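Local coordinates for protein geranyltranstransferase (Thermotoga neapolitana, PDB 4WK5) that probably works as a magnesium-dependent prenyltransferase of the FPP/GGPP synthase family, building longer isoprenoid chains, at residues A[58-63]-A[83-88]; A[79-84]-A[135-140]; A[143-148]-A[194-199]; A[150-155]-A[187-192]. One frame throughout, in Å; residues are numbered along the deposited sequence. Where two conformers were deposited one is given.

Interaction 1 (A[58-63]-A[83-88]); sequences RIRPLL and VAVELF
E86 pushes its carboxylate across from helix 83-88 to R58 and P61, at the start of the nearly antiparallel helix 59-63 (164°). Its CB rests on the proline ring, 3.8 Å from P61 CG. The chain then bends at chi2 (63°), bringing CG and CD alongside R58 NH1 and setting the two oxygens to different tasks. OE2 accepts from R58 NH1 at 2.8 Å in a salt bridge; the donor comes from the anti side of the carboxylate, and the two flat groups stand 81° apart. OE1 lies 3.0 Å from P61 CD and takes a hydrogen bond from a water that also accepts from R60 N and R60 NH1, while a second water joins OE2 to R58 N. Proline suits this first helical turn, where no backbone N-H is called for, and V85 CG1 packs 3.7 Å from R60 CB. Without the carboxylate, as with an alanine at E86, R58 NH1 is likely to lose its counter-charge and both waters an oxygen to donate to. Since R58 is also bound by E29 and by the carbonyl of V52, the contact is best read as a buried charged network in which the arginine probably stabilises the ionised carboxylate.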
loop_
_atom_site.group_PDB
_atom_site.type_symbol
_atom_site.label_atom_id
_atom_site.label_comp_id
_atom_site.label_asym_id
_atom_site.label_seq_id
_atom_site.Cartn_x
_atom_site.Cartn_y
_atom_site.Cartn_z
ATOM N N ARG A 58 -19.365 6.604 5.584
ATOM C CA ARG A 58 -19.049 5.190 5.814
ATOM C C ARG A 58 -19.898 4.238 4.976
ATOM O O ARG A 58 -20.210 3.140 5.415
ATOM C CB ARG A 58 -19.213 4.810 7.303
ATOM C CG ARG A 58 -18.517 5.735 8.305
ATOM C CD ARG A 58 -17.006 5.850 8.050
ATOM N NE ARG A 58 -16.355 6.537 9.167
ATOM C CZ ARG A 58 -15.172 7.145 9.091
ATOM N NH1 ARG A 58 -14.476 7.152 7.952
ATOM N NH2 ARG A 58 -14.679 7.744 10.170
ATOM N N ILE A 59 -20.249 4.638 3.757
ATOM C CA ILE A 59 -21.117 3.798 2.926
ATOM C C ILE A 59 -20.501 2.425 2.631
ATOM O O ILE A 59 -21.175 1.399 2.709
ATOM C CB ILE A 59 -21.453 4.513 1.608
ATOM C CG1 ILE A 59 -22.283 5.772 1.891
ATOM C CG2 ILE A 59 -22.201 3.587 0.670
ATOM C CD1 ILE A 59 -23.472 5.535 2.808
ATOM N N ARG A 60 -19.210 2.399 2.328
ATOM C CA ARG A 60 -18.574 1.135 1.960
ATOM C C ARG A 60 -18.524 0.136 3.120
ATOM O O ARG A 60 -18.928 -1.014 2.943
ATOM C CB ARG A 60 -17.172 1.390 1.396
ATOM C CG ARG A 60 -17.198 2.093 0.045
ATOM C CD ARG A 60 -15.828 2.716 -0.300
ATOM N NE ARG A 60 -15.911 3.531 -1.517
ATOM C CZ ARG A 60 -16.322 4.797 -1.545
ATOM N NH1 ARG A 60 -16.681 5.405 -0.426
ATOM N NH2 ARG A 60 -16.374 5.459 -2.701
ATOM N N PRO A 61 -18.033 0.550 4.311
ATOM C CA PRO A 61 -18.029 -0.467 5.373
ATOM C C PRO A 61 -19.444 -0.860 5.799
ATOM O O PRO A 61 -19.677 -2.013 6.175
ATOM C CB PRO A 61 -17.277 0.216 6.529
ATOM C CG PRO A 61 -17.314 1.688 6.223
ATOM C CD PRO A 61 -17.303 1.771 4.715
ATOM N N LEU A 62 -20.379 0.084 5.750
ATOM C CA LEU A 62 -21.768 -0.255 6.054
ATOM C C LEU A 62 -22.306 -1.292 5.073
ATOM O O LEU A 62 -23.039 -2.189 5.469
ATOM C CB LEU A 62 -22.652 0.991 6.041
ATOM C CG LEU A 62 -22.560 1.903 7.267
ATOM C CD1 LEU A 62 -23.228 3.239 6.975
ATOM C CD2 LEU A 62 -23.215 1.227 8.466
ATOM N N LEU A 63 -21.934 -1.177 3.800
ATOM C CA LEU A 63 -22.348 -2.158 2.801
ATOM C C LEU A 63 -21.768 -3.543 3.100
ATOM O O LEU A 63 -22.475 -4.549 3.002
ATOM C CB LEU A 63 -21.941 -1.688 1.402
ATOM C CG LEU A 63 -22.331 -2.498 0.178
ATOM C CD1 LEU A 63 -23.864 -2.537 0.046
ATOM C CD2 LEU A 63 -21.685 -1.847 -1.047
ATOM N N VAL A 83 -13.726 -2.396 8.097
ATOM C CA VAL A 83 -12.800 -1.332 8.489
ATOM C C VAL A 83 -11.614 -1.249 7.536
ATOM O O VAL A 83 -11.168 -0.146 7.210
ATOM C CB VAL A 83 -12.326 -1.513 9.944
ATOM C CG1 VAL A 83 -11.284 -0.477 10.297
ATOM C CG2 VAL A 83 -13.516 -1.388 10.872
ATOM N N ALA A 84 -11.130 -2.393 7.050
ATOM C CA ALA A 84 -10.069 -2.391 6.033
ATOM C C ALA A 84 -10.477 -1.590 4.802
ATOM O O ALA A 84 -9.704 -0.770 4.297
ATOM C CB ALA A 84 -9.699 -3.811 5.631
ATOM N N VAL A 85 -11.703 -1.812 4.325
ATOM C CA VAL A 85 -12.162 -1.114 3.140
ATOM C C VAL A 85 -12.209 0.387 3.423
ATOM O O VAL A 85 -11.826 1.210 2.586
ATOM C CB VAL A 85 -13.544 -1.640 2.690
ATOM C CG1 VAL A 85 -14.171 -0.716 1.673
ATOM C CG2 VAL A 85 -13.396 -3.066 2.118
ATOM N N GLU A 86 -12.646 0.755 4.619
ATOM C CA GLU A 86 -12.752 2.182 4.918
ATOM C C GLU A 86 -11.373 2.814 5.122
ATOM O O GLU A 86 -11.161 3.967 4.724
ATOM C CB GLU A 86 -13.637 2.427 6.151
ATOM C CG GLU A 86 -13.929 3.916 6.448
ATOM C CD GLU A 86 -14.726 4.646 5.358
ATOM O OE1 GLU A 86 -15.255 4.007 4.426
ATOM O OE2 GLU A 86 -14.810 5.889 5.432
ATOM N N LEU A 87 -10.436 2.087 5.732
ATOM C CA LEU A 87 -9.064 2.586 5.846
ATOM C C LEU A 87 -8.457 2.825 4.463
ATOM O O LEU A 87 -7.790 3.837 4.222
ATOM C CB LEU A 87 -8.198 1.609 6.643
ATOM C CG LEU A 87 -8.513 1.557 8.148
ATOM C CD1 LEU A 87 -7.849 0.335 8.771
ATOM C CD2 LEU A 87 -8.037 2.827 8.843
ATOM N N PHE A 88 -8.697 1.894 3.546
ATOM C CA PHE A 88 -8.179 2.024 2.192
ATOM C C PHE A 88 -8.783 3.239 1.500
ATOM O O PHE A 88 -8.064 4.014 0.844
ATOM C CB PHE A 88 -8.443 0.743 1.378
ATOM C CG PHE A 88 -7.713 0.721 0.067
ATOM C CD1 PHE A 88 -8.229 1.371 -1.039
ATOM C CD2 PHE A 88 -6.477 0.091 -0.034
ATOM C CE1 PHE A 88 -7.528 1.386 -2.248
ATOM C CE2 PHE A 88 -5.773 0.104 -1.245
ATOM C CZ PHE A 88 -6.299 0.749 -2.336
HETATM O O HOH W 1 -16.729 7.434 4.441
HETATM O O HOH W 2 -17.055 4.586 2.463
#

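Interaction 2 (A[79-84]-A[135-140]); sequences VDVAVA and SQIAKV
A84 turns its methyl group into the surface of helix 135-138, where Q136 and I137 receive it. Alanine suits the spot because the backbones come close, the CA atoms of A84 and Q136 being 5.6 Å apart. Its CB lies 3.6 Å from I137 CG1 and 3.9 Å from Q136 CB. I137 carries CG1 beside its backbone N (chi1 -66°) and bends again at chi2, which brings CD1 against the same methyl, also 3.6 Å from A84 CB, and toward the backbone of V81.

One turn earlier, D80 meets Q136. The glutamine chain is folded at chi2 (-54°), holding its amide across the aspartate with the two planes steeply inclined. D80 OD1 and Q136 NE2 remain 3.6 Å apart, too far for a hydrogen bond; the charge of D80 is answered instead by R31. The other end of the amide is anchored, for K139 NZ donates to Q136 OE1 at 2.7 Å, in the carbonyl plane and on a lone pair. V140 closes the contact on the D80 and V81 side: its CG2 stands 4.0 Å from D80 CB and equally far from V81 CG2, the two valines crossing at about a right angle.

Helices 23-36, 143-166 and 175-201 pack round this junction of helices 75-96 and 119-138. V81 also packs on F192 and A196 of helix 175-201, I137 on L145 and F149 of helix 143-166, and V83 on helix 23-36, while S135 and A138 touch S150 of the second subunit.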
loop_
_atom_site.group_PDB
_atom_site.type_symbol
_atom_site.label_atom_id
_atom_site.label_comp_id
_atom_site.label_asym_id
_atom_site.label_seq_id
_atom_site.Cartn_x
_atom_site.Cartn_y
_atom_site.Cartn_z
ATOM N N VAL A 79 -16.372 -7.296 10.396
ATOM C CA VAL A 79 -15.940 -5.981 10.880
ATOM C C VAL A 79 -14.527 -5.665 10.394
ATOM O O VAL A 79 -14.256 -4.546 9.952
ATOM C CB VAL A 79 -15.999 -5.900 12.420
ATOM C CG1 VAL A 79 -15.267 -4.659 12.931
ATOM C CG2 VAL A 79 -17.451 -5.921 12.893
ATOM N N ASP A 80 -13.642 -6.660 10.449
ATOM C CA ASP A 80 -12.273 -6.516 9.946
ATOM C C ASP A 80 -12.219 -6.076 8.488
ATOM O O ASP A 80 -11.471 -5.148 8.146
ATOM C CB ASP A 80 -11.498 -7.828 10.096
ATOM C CG ASP A 80 -11.157 -8.143 11.536
ATOM O OD1 ASP A 80 -11.148 -7.212 12.365
ATOM O OD2 ASP A 80 -10.894 -9.329 11.825
ATOM N N VAL A 81 -13.012 -6.736 7.642
ATOM C CA VAL A 81 -13.095 -6.410 6.226
ATOM C C VAL A 81 -13.669 -5.011 6.049
ATOM O O VAL A 81 -13.137 -4.218 5.265
ATOM C CB VAL A 81 -13.971 -7.435 5.443
ATOM C CG1 VAL A 81 -14.144 -7.021 3.990
ATOM C CG2 VAL A 81 -13.347 -8.824 5.529
ATOM N N ALA A 82 -14.755 -4.710 6.768
ATOM C CA ALA A 82 -15.384 -3.406 6.618
ATOM C C ALA A 82 -14.422 -2.275 6.971
ATOM O O ALA A 82 -14.312 -1.310 6.229
ATOM C CB ALA A 82 -16.659 -3.309 7.471
ATOM N N VAL A 83 -13.726 -2.396 8.097
ATOM C CA VAL A 83 -12.800 -1.332 8.489
ATOM C C VAL A 83 -11.614 -1.249 7.536
ATOM O O VAL A 83 -11.168 -0.146 7.210
ATOM C CB VAL A 83 -12.326 -1.513 9.944
ATOM C CG1 VAL A 83 -11.284 -0.477 10.297
ATOM C CG2 VAL A 83 -13.516 -1.388 10.872
ATOM N N ALA A 84 -11.130 -2.393 7.050
ATOM C CA ALA A 84 -10.069 -2.391 6.033
ATOM C C ALA A 84 -10.477 -1.590 4.802
ATOM O O ALA A 84 -9.704 -0.770 4.297
ATOM C CB ALA A 84 -9.699 -3.811 5.631
ATOM N N SER A 135 -3.124 -4.928 6.549
ATOM C CA SER A 135 -2.940 -5.663 7.808
ATOM C C SER A 135 -4.253 -6.226 8.330
ATOM O O SER A 135 -4.290 -7.355 8.825
ATOM C CB SER A 135 -2.314 -4.773 8.886
ATOM O OG SER A 135 -0.995 -4.407 8.535
ATOM N N GLN A 136 -5.321 -5.440 8.232
ATOM C CA GLN A 136 -6.630 -5.901 8.719
ATOM C C GLN A 136 -7.208 -7.014 7.845
ATOM O O GLN A 136 -7.789 -7.978 8.354
ATOM C CB GLN A 136 -7.624 -4.736 8.801
ATOM C CG GLN A 136 -7.332 -3.753 9.945
ATOM C CD GLN A 136 -7.221 -4.449 11.310
ATOM O OE1 GLN A 136 -6.179 -4.396 11.957
ATOM N NE2 GLN A 136 -8.278 -5.130 11.720
ATOM N N ILE A 137 -7.060 -6.891 6.529
ATOM C CA ILE A 137 -7.485 -7.988 5.666
ATOM C C ILE A 137 -6.688 -9.266 5.974
ATOM O O ILE A 137 -7.237 -10.372 5.956
ATOM C CB ILE A 137 -7.324 -7.640 4.180
ATOM C CG1 ILE A 137 -8.283 -6.515 3.795
ATOM C CG2 ILE A 137 -7.629 -8.850 3.305
ATOM C CD1 ILE A 137 -9.771 -6.939 3.815
ATOM N N ALA A 138 -5.391 -9.121 6.239
ATOM C CA ALA A 138 -4.555 -10.290 6.510
ATOM C C ALA A 138 -5.030 -11.045 7.753
ATOM O O ALA A 138 -4.889 -12.261 7.831
ATOM C CB ALA A 138 -3.090 -9.872 6.669
ATOM N N LYS A 139 -5.595 -10.319 8.713
ATOM C CA LYS A 139 -6.133 -10.927 9.941
ATOM C C LYS A 139 -7.260 -11.921 9.712
ATOM O O LYS A 139 -7.530 -12.769 10.571
ATOM C CB LYS A 139 -6.671 -9.858 10.901
ATOM C CG LYS A 139 -5.654 -8.958 11.553
ATOM C CD LYS A 139 -6.382 -7.950 12.448
ATOM C CE LYS A 139 -5.410 -7.066 13.217
ATOM N NZ LYS A 139 -6.093 -6.050 14.079
ATOM N N VAL A 140 -7.947 -11.802 8.583
ATOM C CA VAL A 140 -9.127 -12.617 8.328
ATOM C C VAL A 140 -8.750 -14.064 8.012
ATOM O O VAL A 140 -9.539 -14.986 8.244
ATOM C CB VAL A 140 -9.967 -12.019 7.184
ATOM C CG1 VAL A 140 -11.219 -12.825 6.964
ATOM C CG2 VAL A 140 -10.320 -10.576 7.501
#

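Interaction 3 (A[143-148]-A[194-199]); sequences PKLFEE and FSAPFL
The carboxylate of E148 comes near the hydroxyl of S195 across the gap between the helices without bonding it directly: E148 OE2 and S195 OG are 4.3 Å apart. A water spans them, donating to E148 OE2 at 2.7 Å and to S195 OG at 2.9 Å. Both groups have firmer partners, K209 in a salt bridge with E148 and the carbonyl of A191 for the serine, so the water completes a polar margin. The other flat group, the ring of F146, is deposited in two conformers; it takes no part between these two segments and meets F146 of the second subunit instead.

The apolar middle belongs to L199 and L145. L199 aims its two methyl groups at successive turns of the opposite helix, CD2 lying 4.1 Å from K144 CB and CD1 4.1 Å from E148 CB. Leucine suits this because its fork can touch two residues four apart. L145, with CG opposite its backbone N (chi1 -175°), reaches forward so that CD1 lies 3.8 Å from A196 CB, where a small residue accepts it. Next in sequence, P197 has no N-H to give the preceding turn, and helix 194-199 is kinked there.

With axes 10.1 Å apart and directions 169° from each other, the segments form part of an antiparallel helix pair, the building unit of the all-helical bundle typical of the isoprenoid synthase fold.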
loop_
_atom_site.group_PDB
_atom_site.type_symbol
_atom_site.label_atom_id
_atom_site.label_comp_id
_atom_site.label_asym_id
_atom_site.label_seq_id
_atom_site.Cartn_x
_atom_site.Cartn_y
_atom_site.Cartn_z
ATOM N N PRO A 143 -6.979 -16.902 2.110
ATOM C CA PRO A 143 -6.059 -16.597 0.998
ATOM C C PRO A 143 -6.697 -15.910 -0.202
ATOM O O PRO A 143 -6.115 -14.958 -0.770
ATOM C CB PRO A 143 -5.537 -17.975 0.588
ATOM C CG PRO A 143 -5.637 -18.789 1.835
ATOM C CD PRO A 143 -6.898 -18.320 2.508
ATOM N N LYS A 144 -7.872 -16.393 -0.599
ATOM C CA LYS A 144 -8.539 -15.789 -1.732
ATOM C C LYS A 144 -8.913 -14.346 -1.401
ATOM O O LYS A 144 -8.911 -13.499 -2.296
ATOM C CB LYS A 144 -9.772 -16.599 -2.145
ATOM C CG LYS A 144 -9.404 -17.936 -2.776
ATOM C CD LYS A 144 -10.625 -18.777 -3.121
ATOM C CE LYS A 144 -10.207 -20.049 -3.845
ATOM N NZ LYS A 144 -11.362 -20.924 -4.186
ATOM N N LEU A 145 -9.203 -14.054 -0.133
ATOM C CA LEU A 145 -9.569 -12.682 0.235
ATOM C C LEU A 145 -8.386 -11.717 0.087
ATOM O O LEU A 145 -8.545 -10.598 -0.421
ATOM C CB LEU A 145 -10.115 -12.623 1.664
ATOM C CG LEU A 145 -10.631 -11.260 2.122
ATOM C CD1 LEU A 145 -12.005 -10.996 1.540
ATOM C CD2 LEU A 145 -10.658 -11.154 3.643
ATOM N N PHE A 146 -7.211 -12.168 0.537
ATOM C CA PHE A 146 -5.971 -11.398 0.410
ATOM C C PHE A 146 -5.760 -11.015 -1.036
ATOM O O PHE A 146 -5.526 -9.851 -1.377
ATOM C CB PHE A 146 -4.745 -12.197 0.881
ATOM C CG PHE A 146 -4.860 -12.771 2.261
ATOM C CD1 PHE A 146 -5.797 -12.296 3.162
ATOM C CD2 PHE A 146 -3.996 -13.777 2.664
ATOM C CE1 PHE A 146 -5.886 -12.828 4.431
ATOM C CE2 PHE A 146 -4.078 -14.313 3.929
ATOM C CZ PHE A 146 -5.029 -13.840 4.814
ATOM N N GLU A 147 -5.834 -12.032 -1.885
ATOM C CA GLU A 147 -5.605 -11.873 -3.315
ATOM C C GLU A 147 -6.629 -10.917 -3.931
ATOM O O GLU A 147 -6.279 -9.993 -4.682
ATOM C CB GLU A 147 -5.662 -13.246 -3.998
ATOM C CG GLU A 147 -5.011 -13.309 -5.362
ATOM C CD GLU A 147 -4.918 -14.736 -5.883
ATOM O OE1 GLU A 147 -4.633 -15.651 -5.079
ATOM O OE2 GLU A 147 -5.135 -14.940 -7.096
ATOM N N GLU A 148 -7.893 -11.112 -3.576
ATOM C CA GLU A 148 -8.960 -10.274 -4.118
ATOM C C GLU A 148 -8.800 -8.822 -3.693
ATOM O O GLU A 148 -8.980 -7.911 -4.500
ATOM C CB GLU A 148 -10.326 -10.801 -3.678
ATOM C CG GLU A 148 -11.508 -10.105 -4.313
ATOM C CD GLU A 148 -11.733 -10.529 -5.757
ATOM O OE1 GLU A 148 -11.134 -11.538 -6.190
ATOM O OE2 GLU A 148 -12.515 -9.855 -6.459
ATOM N N PHE A 194 -19.206 -6.214 -1.980
ATOM C CA PHE A 194 -20.112 -7.344 -2.215
ATOM C C PHE A 194 -19.397 -8.699 -2.216
ATOM O O PHE A 194 -19.892 -9.670 -1.642
ATOM C CB PHE A 194 -20.844 -7.155 -3.551
ATOM C CG PHE A 194 -21.991 -6.190 -3.488
ATOM C CD1 PHE A 194 -23.253 -6.626 -3.110
ATOM C CD2 PHE A 194 -21.828 -4.862 -3.838
ATOM C CE1 PHE A 194 -24.316 -5.744 -3.059
ATOM C CE2 PHE A 194 -22.888 -3.974 -3.791
ATOM C CZ PHE A 194 -24.134 -4.415 -3.404
ATOM N N SER A 195 -18.240 -8.762 -2.872
ATOM C CA SER A 195 -17.478 -10.008 -3.020
ATOM C C SER A 195 -16.989 -10.585 -1.696
ATOM O O SER A 195 -17.088 -11.791 -1.444
ATOM C CB SER A 195 -16.258 -9.781 -3.928
ATOM O OG SER A 195 -16.642 -9.441 -5.241
ATOM N N ALA A 196 -16.442 -9.714 -0.857
ATOM C CA ALA A 196 -15.744 -10.154 0.349
ATOM C C ALA A 196 -16.638 -10.955 1.310
ATOM O O ALA A 196 -16.219 -12.011 1.782
ATOM C CB ALA A 196 -15.120 -8.949 1.068
ATOM N N PRO A 197 -17.875 -10.482 1.597
ATOM C CA PRO A 197 -18.682 -11.318 2.495
ATOM C C PRO A 197 -19.005 -12.679 1.886
ATOM O O PRO A 197 -19.055 -13.671 2.615
ATOM C CB PRO A 197 -19.974 -10.505 2.684
ATOM C CG PRO A 197 -19.620 -9.114 2.325
ATOM C CD PRO A 197 -18.560 -9.219 1.266
ATOM N N PHE A 198 -19.242 -12.722 0.575
ATOM C CA PHE A 198 -19.547 -13.992 -0.087
ATOM C C PHE A 198 -18.337 -14.927 -0.006
ATOM O O PHE A 198 -18.491 -16.142 0.142
ATOM C CB PHE A 198 -19.973 -13.768 -1.543
ATOM C CG PHE A 198 -21.432 -13.431 -1.704
ATOM C CD1 PHE A 198 -21.932 -12.212 -1.269
ATOM C CD2 PHE A 198 -22.308 -14.340 -2.273
ATOM C CE1 PHE A 198 -23.275 -11.903 -1.407
ATOM C CE2 PHE A 198 -23.644 -14.039 -2.417
ATOM C CZ PHE A 198 -24.132 -12.820 -1.983
ATOM N N LEU A 199 -17.133 -14.362 -0.080
ATOM C CA LEU A 199 -15.915 -15.153 0.107
ATOM C C LEU A 199 -15.840 -15.710 1.526
ATOM O O LEU A 199 -15.521 -16.884 1.724
ATOM C CB LEU A 199 -14.661 -14.319 -0.198
ATOM C CG LEU A 199 -14.268 -14.238 -1.679
ATOM C CD1 LEU A 199 -13.255 -13.125 -1.927
ATOM C CD2 LEU A 199 -13.736 -15.583 -2.170
HETATM O O HOH W 3 -14.265 -7.915 -5.814
#

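Interaction 4 (A[150-155]-A[187-192]); sequences SETAYK and GALFAF
T152 and A188 mark the closest backbone approach, their CA atoms 5.8 Å apart on helices that run at 160° with axes separated by 8.9 Å. At this distance small side chains serve well on the facing surfaces. The methyl of T152 lies over the other backbone, its CG2 3.5 Å from A188 O, and also touches L189 CA. Beside it, A188 CB meets K155 CB at 4.0 Å, the extended lysine chain continuing outward.

The threonine hydroxyl stands beside its own backbone N (chi1 -64°), which lets it donate to the carbonyl of E148 one turn earlier. OG1 also accepts from a water 2.8 Å away, and the same water donates to A188 O, bridging the helices. Next to the hydroxyl comes F192, whose CD1 lies 3.8 Å from T152 OG1; its ring packs edge-to-face with F149. A valine in place of T152 would probably cost the bridging water its link to helix 150-155 and the E148 carbonyl its side-chain mate.

Helices 143-166 and 175-201 thus pack as antiparallel neighbours in the all-helical bundle of the isoprenoid synthase fold, with T152 and A188 at their close point and F192 turned into the core.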
loop_
_atom_site.group_PDB
_atom_site.type_symbol
_atom_site.label_atom_id
_atom_site.label_comp_id
_atom_site.label_asym_id
_atom_site.label_seq_id
_atom_site.Cartn_x
_atom_site.Cartn_y
_atom_site.Cartn_z
ATOM N N SER A 150 -5.954 -7.347 -2.839
ATOM C CA SER A 150 -4.769 -6.772 -3.461
ATOM C C SER A 150 -5.046 -6.412 -4.926
ATOM O O SER A 150 -4.592 -5.380 -5.412
ATOM C CB SER A 150 -3.590 -7.753 -3.353
ATOM O OG SER A 150 -3.216 -7.941 -1.994
ATOM N N GLU A 151 -5.783 -7.272 -5.624
ATOM C CA GLU A 151 -6.172 -6.995 -7.010
ATOM C C GLU A 151 -7.066 -5.757 -7.084
ATOM O O GLU A 151 -6.910 -4.918 -7.973
ATOM C CB GLU A 151 -6.878 -8.206 -7.622
ATOM C CG GLU A 151 -5.956 -9.402 -7.831
ATOM C CD GLU A 151 -6.692 -10.659 -8.261
ATOM O OE1 GLU A 151 -7.924 -10.597 -8.470
ATOM O OE2 GLU A 151 -6.033 -11.712 -8.383
ATOM N N THR A 152 -7.976 -5.625 -6.120
ATOM C CA THR A 152 -8.872 -4.469 -6.054
ATOM C C THR A 152 -8.080 -3.189 -5.855
ATOM O O THR A 152 -8.357 -2.178 -6.484
ATOM C CB THR A 152 -9.911 -4.643 -4.931
ATOM O OG1 THR A 152 -10.738 -5.768 -5.259
ATOM C CG2 THR A 152 -10.805 -3.402 -4.779
ATOM N N ALA A 153 -7.093 -3.243 -4.961
ATOM C CA ALA A 153 -6.276 -2.077 -4.663
ATOM C C ALA A 153 -5.559 -1.575 -5.904
ATOM O O ALA A 153 -5.522 -0.380 -6.177
ATOM C CB ALA A 153 -5.246 -2.422 -3.564
ATOM N N TYR A 154 -4.961 -2.503 -6.651
ATOM C CA TYR A 154 -4.232 -2.102 -7.839
ATOM C C TYR A 154 -5.177 -1.531 -8.907
ATOM O O TYR A 154 -4.844 -0.546 -9.552
ATOM C CB TYR A 154 -3.435 -3.276 -8.394
ATOM C CG TYR A 154 -2.485 -2.847 -9.481
ATOM C CD1 TYR A 154 -1.416 -1.992 -9.196
ATOM C CD2 TYR A 154 -2.669 -3.258 -10.793
ATOM C CE1 TYR A 154 -0.541 -1.575 -10.199
ATOM C CE2 TYR A 154 -1.796 -2.854 -11.796
ATOM C CZ TYR A 154 -0.741 -2.011 -11.489
ATOM O OH TYR A 154 0.126 -1.612 -12.487
ATOM N N LYS A 155 -6.342 -2.150 -9.089
ATOM C CA LYS A 155 -7.360 -1.591 -9.992
ATOM C C LYS A 155 -7.768 -0.164 -9.613
ATOM O O LYS A 155 -7.886 0.721 -10.468
ATOM C CB LYS A 155 -8.603 -2.489 -10.014
ATOM C CG LYS A 155 -8.492 -3.648 -10.988
ATOM C CD LYS A 155 -9.855 -4.306 -11.216
ATOM C CE LYS A 155 -9.748 -5.488 -12.172
ATOM N NZ LYS A 155 -10.991 -6.313 -12.189
ATOM N N GLY A 187 -15.886 1.638 -8.993
ATOM C CA GLY A 187 -16.547 0.344 -9.089
ATOM C C GLY A 187 -15.820 -0.783 -8.372
ATOM O O GLY A 187 -16.450 -1.601 -7.690
ATOM N N ALA A 188 -14.499 -0.835 -8.518
ATOM C CA ALA A 188 -13.754 -1.987 -8.010
ATOM C C ALA A 188 -13.900 -2.134 -6.488
ATOM O O ALA A 188 -14.041 -3.255 -5.981
ATOM C CB ALA A 188 -12.262 -1.893 -8.410
ATOM N N LEU A 189 -13.888 -1.023 -5.753
ATOM C CA LEU A 189 -13.953 -1.139 -4.300
ATOM C C LEU A 189 -15.372 -1.513 -3.865
ATOM O O LEU A 189 -15.549 -2.267 -2.906
ATOM C CB LEU A 189 -13.505 0.149 -3.601
ATOM C CG LEU A 189 -13.327 0.075 -2.075
ATOM C CD1 LEU A 189 -12.422 -1.086 -1.664
ATOM C CD2 LEU A 189 -12.716 1.402 -1.596
ATOM N N PHE A 190 -16.385 -1.010 -4.564
ATOM C CA PHE A 190 -17.752 -1.440 -4.242
ATOM C C PHE A 190 -17.960 -2.903 -4.605
ATOM O O PHE A 190 -18.653 -3.622 -3.899
ATOM C CB PHE A 190 -18.789 -0.553 -4.942
ATOM C CG PHE A 190 -19.051 0.749 -4.219
ATOM C CD1 PHE A 190 -19.787 0.766 -3.035
ATOM C CD2 PHE A 190 -18.561 1.947 -4.720
ATOM C CE1 PHE A 190 -20.024 1.969 -2.363
ATOM C CE2 PHE A 190 -18.789 3.143 -4.065
ATOM C CZ PHE A 190 -19.529 3.159 -2.880
ATOM N N ALA A 191 -17.352 -3.362 -5.697
ATOM C CA ALA A 191 -17.472 -4.771 -6.052
ATOM C C ALA A 191 -16.888 -5.641 -4.935
ATOM O O ALA A 191 -17.418 -6.717 -4.608
ATOM C CB ALA A 191 -16.771 -5.049 -7.376
ATOM N N PHE A 192 -15.787 -5.172 -4.348
ATOM C CA PHE A 192 -15.154 -5.904 -3.263
ATOM C C PHE A 192 -16.055 -5.920 -2.029
ATOM O O PHE A 192 -16.091 -6.922 -1.307
ATOM C CB PHE A 192 -13.780 -5.308 -2.923
ATOM C CG PHE A 192 -13.062 -6.044 -1.828
ATOM C CD1 PHE A 192 -12.362 -7.214 -2.104
ATOM C CD2 PHE A 192 -13.093 -5.575 -0.518
ATOM C CE1 PHE A 192 -11.697 -7.898 -1.083
ATOM C CE2 PHE A 192 -12.432 -6.253 0.499
ATOM C CZ PHE A 192 -11.736 -7.410 0.215
HETATM O O HOH W 4 -12.999 -5.709 -6.898
#

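Overall arrangement
From the N terminus, interaction 1 comes first, closing the short turn that makes helices 59-70 and 75-96 an antiparallel pair. Interaction 2 starts on that second helix, sharing V83 and A84 with interaction 1, and closes a longer loop by joining it to the end of helix 119-138. The chain then enters helix 143-166, which pairs twice with helix 175-201: interaction 3 ties the start of one to the later part of the other, and interaction 4, two turns further in, lies within the loop so enclosed. F192 draws the contacts together, touching V85, V81, I137 and L145. All four reach the second subunit, interaction 1 through F88 alone.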